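Local coordinates for alpha-l-arabinofuranosidase domain protein (Thermotoga maritima, PDB 4ATW), which probably hydrolyses terminal, non-reducing alpha-L-arabinofuranosyl residues of arabinose-containing polysaccharides and oligosaccharides, as a heat-stable glycoside hydrolase, at residues R18-G22 and L309-Q313; S248-L252 and F384-P390. All blocks are in the same frame, centred on the assembly; numbering follows the deposited sequence.

Contact 1 (R18-G22 and L309-Q313); sequences RHIYG and LVLLQ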
# COMPACT_ATOMS: atom_id res chain seq x y z
N ARG A 18 -9.02 4.00 6.82
CA ARG A 18 -7.87 3.46 7.49
C ARG A 18 -7.06 2.52 6.64
O ARG A 18 -5.93 2.17 7.01
CB ARG A 18 -8.30 2.78 8.78
CG ARG A 18 -9.13 1.54 8.60
CD ARG A 18 -8.76 0.57 9.69
NE ARG A 18 -9.46 -0.69 9.56
CZ ARG A 18 -8.93 -1.85 9.93
NH1 ARG A 18 -7.70 -1.88 10.43
NH2 ARG A 18 -9.62 -2.98 9.79
N HIS A 19 -7.60 2.11 5.50
CA HIS A 19 -6.92 1.18 4.61
C HIS A 19 -6.02 1.75 3.54
O HIS A 19 -5.67 1.06 2.58
CB HIS A 19 -7.92 0.24 3.96
CG HIS A 19 -8.46 -0.79 4.89
ND1 HIS A 19 -9.74 -0.75 5.38
CD2 HIS A 19 -7.87 -1.87 5.45
CE1 HIS A 19 -9.92 -1.77 6.21
NE2 HIS A 19 -8.80 -2.46 6.27
N ILE A 20 -5.64 3.01 3.70
CA ILE A 20 -4.78 3.62 2.70
C ILE A 20 -3.38 3.23 3.05
O ILE A 20 -2.51 3.28 2.22
CB ILE A 20 -4.90 5.18 2.67
CG1 ILE A 20 -4.73 5.74 4.07
CG2 ILE A 20 -6.25 5.60 2.05
CD1 ILE A 20 -4.91 7.26 4.15
N TYR A 21 -3.19 2.77 4.28
CA TYR A 21 -1.86 2.40 4.74
C TYR A 21 -1.55 0.91 4.61
O TYR A 21 -0.67 0.38 5.30
CB TYR A 21 -1.70 2.83 6.21
CG TYR A 21 -2.12 4.28 6.50
CD1 TYR A 21 -1.41 5.37 5.95
CD2 TYR A 21 -3.19 4.54 7.33
CE1 TYR A 21 -1.78 6.69 6.22
CE2 TYR A 21 -3.56 5.86 7.60
CZ TYR A 21 -2.85 6.93 7.04
OH TYR A 21 -3.25 8.21 7.33
N GLY A 22 -2.28 0.23 3.74
CA GLY A 22 -2.08 -1.20 3.55
C GLY A 22 -0.79 -1.61 2.86
O GLY A 22 -0.19 -0.81 2.14
N LEU A 309 1.38 9.21 0.93
CA LEU A 309 0.50 9.04 2.10
C LEU A 309 -0.30 10.30 2.40
O LEU A 309 -1.47 10.23 2.77
CB LEU A 309 1.30 8.61 3.34
CG LEU A 309 1.87 7.19 3.34
CD1 LEU A 309 2.74 7.00 4.56
CD2 LEU A 309 0.76 6.17 3.28
N VAL A 310 0.34 11.45 2.26
CA VAL A 310 -0.36 12.69 2.50
C VAL A 310 -1.49 12.86 1.47
O VAL A 310 -2.61 13.27 1.82
CB VAL A 310 0.55 13.90 2.39
CG1 VAL A 310 -0.26 15.16 2.62
CG2 VAL A 310 1.70 13.79 3.37
N LEU A 311 -1.17 12.55 0.20
CA LEU A 311 -2.12 12.63 -0.90
C LEU A 311 -3.33 11.74 -0.57
O LEU A 311 -4.48 12.20 -0.52
CB LEU A 311 -1.43 12.16 -2.17
CG LEU A 311 -2.31 12.23 -3.41
CD1 LEU A 311 -2.65 13.66 -3.70
CD2 LEU A 311 -1.62 11.63 -4.59
N LEU A 312 -3.05 10.47 -0.30
CA LEU A 312 -4.08 9.51 0.04
C LEU A 312 -4.86 10.02 1.22
O LEU A 312 -6.08 9.93 1.26
CB LEU A 312 -3.48 8.14 0.37
CG LEU A 312 -2.81 7.46 -0.84
CD1 LEU A 312 -2.12 6.21 -0.38
CD2 LEU A 312 -3.85 7.11 -1.92
N GLN A 313 -4.14 10.57 2.18
CA GLN A 313 -4.79 11.06 3.38
C GLN A 313 -5.96 11.94 2.94
O GLN A 313 -7.09 11.85 3.49
CB GLN A 313 -3.77 11.79 4.26
CG GLN A 313 -4.22 12.04 5.68
CD GLN A 313 -3.08 11.96 6.73
OE1 GLN A 313 -2.51 10.88 6.96
NE2 GLN A 313 -2.75 13.11 7.37

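Contact 2 (S248-L252 and F384-P390); sequences STVYL and FSVENAP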
# COMPACT_ATOMS: atom_id res chain seq x y z
N SER A 248 8.49 14.59 -7.34
CA SER A 248 7.42 15.24 -8.08
C SER A 248 6.36 14.31 -8.70
O SER A 248 5.26 14.76 -9.05
CB SER A 248 7.99 16.14 -9.18
OG SER A 248 8.45 15.38 -10.29
N THR A 249 6.67 13.02 -8.82
CA THR A 249 5.72 12.12 -9.41
C THR A 249 4.60 11.81 -8.45
O THR A 249 3.73 11.00 -8.77
CB THR A 249 6.34 10.78 -9.83
OG1 THR A 249 7.04 10.22 -8.71
CG2 THR A 249 7.28 10.96 -11.00
N VAL A 250 4.61 12.39 -7.26
CA VAL A 250 3.51 12.12 -6.33
C VAL A 250 2.35 12.95 -6.87
O VAL A 250 1.18 12.63 -6.67
CB VAL A 250 3.87 12.50 -4.84
CG1 VAL A 250 4.53 13.81 -4.81
CG2 VAL A 250 2.65 12.54 -3.97
N TYR A 251 2.67 14.00 -7.61
CA TYR A 251 1.62 14.80 -8.16
C TYR A 251 1.19 14.30 -9.51
O TYR A 251 0.16 14.70 -10.03
CB TYR A 251 2.02 16.27 -8.12
CG TYR A 251 2.08 16.72 -6.66
CD1 TYR A 251 0.91 17.07 -5.97
CD2 TYR A 251 3.27 16.63 -5.93
CE1 TYR A 251 0.93 17.32 -4.58
CE2 TYR A 251 3.30 16.87 -4.54
CZ TYR A 251 2.12 17.21 -3.88
OH TYR A 251 2.14 17.40 -2.53
N LEU A 252 1.97 13.38 -10.08
CA LEU A 252 1.60 12.75 -11.34
C LEU A 252 0.58 11.69 -10.91
O LEU A 252 -0.50 11.60 -11.46
CB LEU A 252 2.81 12.07 -11.98
CG LEU A 252 2.71 11.45 -13.38
CD1 LEU A 252 4.02 10.83 -13.76
CD2 LEU A 252 1.65 10.40 -13.38
N PHE A 384 7.73 11.44 -18.62
CA PHE A 384 6.55 11.99 -17.91
C PHE A 384 6.76 13.45 -17.61
O PHE A 384 7.90 13.97 -17.67
CB PHE A 384 6.35 11.30 -16.57
CG PHE A 384 7.20 11.90 -15.46
CD1 PHE A 384 6.76 13.02 -14.76
CD2 PHE A 384 8.42 11.32 -15.11
CE1 PHE A 384 7.52 13.54 -13.73
CE2 PHE A 384 9.19 11.84 -14.09
CZ PHE A 384 8.74 12.95 -13.39
N SER A 385 5.67 14.11 -17.24
CA SER A 385 5.77 15.53 -16.91
C SER A 385 4.71 15.97 -15.92
O SER A 385 3.57 15.55 -16.02
CB SER A 385 5.64 16.37 -18.16
OG SER A 385 4.38 16.16 -18.73
N VAL A 386 5.09 16.81 -14.97
CA VAL A 386 4.14 17.29 -13.98
C VAL A 386 4.04 18.78 -14.07
O VAL A 386 5.04 19.45 -14.39
CB VAL A 386 4.56 16.91 -12.58
CG1 VAL A 386 3.57 17.49 -11.58
CG2 VAL A 386 4.64 15.41 -12.46
N GLU A 387 2.85 19.31 -13.81
CA GLU A 387 2.65 20.75 -13.88
C GLU A 387 2.19 21.36 -12.57
O GLU A 387 1.19 20.96 -12.01
CB GLU A 387 1.63 21.10 -14.94
CG GLU A 387 2.24 21.57 -16.24
CD GLU A 387 1.20 22.19 -17.15
OE1 GLU A 387 0.22 21.48 -17.49
OE2 GLU A 387 1.34 23.38 -17.51
N ASN A 388 2.96 22.33 -12.08
CA ASN A 388 2.64 23.02 -10.87
C ASN A 388 2.65 22.15 -9.66
O ASN A 388 1.70 22.13 -8.89
CB ASN A 388 1.30 23.69 -11.03
CG ASN A 388 1.36 24.80 -12.05
OD1 ASN A 388 0.34 25.38 -12.40
ND2 ASN A 388 2.57 25.12 -12.52
N ALA A 389 3.77 21.45 -9.50
CA ALA A 389 3.95 20.57 -8.37
C ALA A 389 4.32 21.44 -7.17
O ALA A 389 5.27 22.23 -7.25
CB ALA A 389 5.06 19.59 -8.68
N PRO A 390 3.59 21.33 -6.04
CA PRO A 390 3.96 22.17 -4.89
C PRO A 390 5.29 21.80 -4.22
O PRO A 390 5.71 20.65 -4.22
CB PRO A 390 2.75 22.01 -3.94
CG PRO A 390 2.30 20.63 -4.21
CD PRO A 390 2.37 20.56 -5.76

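Contact 1 (R18-G22 and L309-Q313)
Tyr-21 and Gln-313 make the one hydrogen bond between the loop 18-22 and the end of helix 299-313: the phenol OH of Tyr-21 donates to Gln-313 OE1 over 2.8 Å. The amide oxygen sits at the hydroxyl end of the ring, near the ring plane, while the amide itself stands almost upright to that plane, at 81°. Seen from the acceptor, the C=O...OH angle is 137° and the donor lies 28° off the carbonyl plane. Gln-313 reaches the phenol because its CG is anti to the backbone N and its chain bends at chi2.

The remaining contacts are apolar. Leu-309 CD2 rests against the edge of the Tyr-21 ring, 3.5 Å from Tyr-21 CD1. Ile-20 faces the helix directly: its CB meets Leu-312 CB at 4.0 Å, the two side chains running past each other in opposite directions, and its CD1 reaches Gln-313 CA at 3.9 Å. Ile-20 CG1 also lies over the centre of the Tyr-21 ring, 3.5 Å above its plane, so neighbouring residues of the loop pack on each other as well as on the helix. Val-354 of helix 345-355 touches Tyr-21, and Phe-350 and Ile-353 touch Leu-309.

All five participating residues are buried. The loop leads from strand 11-15 into strand 23-24, the first strand of the eight-stranded parallel sheet, and helix 299-313 follows the seventh, strand 276-284; the contact therefore packs the entry to the first strand against the helix between the seventh and eighth, where a (beta/alpha)8 barrel closes.

Contact 2 (S248-L252 and F384-P390)
Tyr-251 and Leu-252, in the first turn of helix 250-265, lie over the chain 384-390 with CA atoms 6.2 Å from Ala-389 and 5.8 Å from Val-386, respectively, as that chain leaves a strand and turns a corner at 387 and 388. No hydrogen bond joins the two segments; side-chain packing and two CH-pi contacts do the work.

Pro-390 turns its CG-CD side onto one face of the Tyr-251 ring, with CD over the centre, 3.6 Å from the ring centroid and only 7° off the normal. The proline CG is displaced toward the phenol end, 3.4 Å from Tyr-251 CZ. Beyond it the hydroxyl is hydrogen-bonded to Asp-393, which probably helps to hold the ring in place.

At the other end Phe-384 receives Thr-249 CG2 over one face, 3.8 Å from its centroid and offset toward the rim at CZ. The methyl is placed there with CG2 beside the backbone N, while OG1 bonds to the carbonyl of Thr-246. Ser-248 OG lies at the edge of the same ring; its hydrogen bond goes to the carbonyl of Tyr-244. Leu-252 CD1 comes in at a slant, 3.6 Å from Phe-384 CD1.

Val-386 fills the middle with both methyls. Its CG1, anti to the backbone N (chi1 177°), meets Tyr-251 CB at 4.0 Å, and CG2 packs against Leu-252 CB at 3.8 Å.

Strand 360-376 pairs antiparallel with strand 383-398 and also reaches Ser-248 through Tyr-371 and Ile-373. Met-377 touches both Leu-252 and Phe-384, and Phe-304 of helix 299-313 lies against Thr-249, so the start of helix 250-265 is held between the beta hairpin and that neighbouring helix.

In the fold
Contacts 1 and 2 have centres about 19 Å apart and meet directly through Leu-311 CD2, which packs 3.6 Å from the carbonyl O of Val-250. Helix 299-313 thus serves both: one side of its last turns receives the loop 18-22, while Leu-311 looks toward the start of helix 250-265. Strand 383-398 is a second common element, supplying 384-390 to contact 2 and, farther along, Ala-395 and Ser-397 beside Gln-313. Along the chain the four segments alternate. Contact 1 lies about 8 Å from the chain centre and contact 2 about 20 Å; contact 1 closes the barrel on itself, while contact 2 joins it to the mixed sheet.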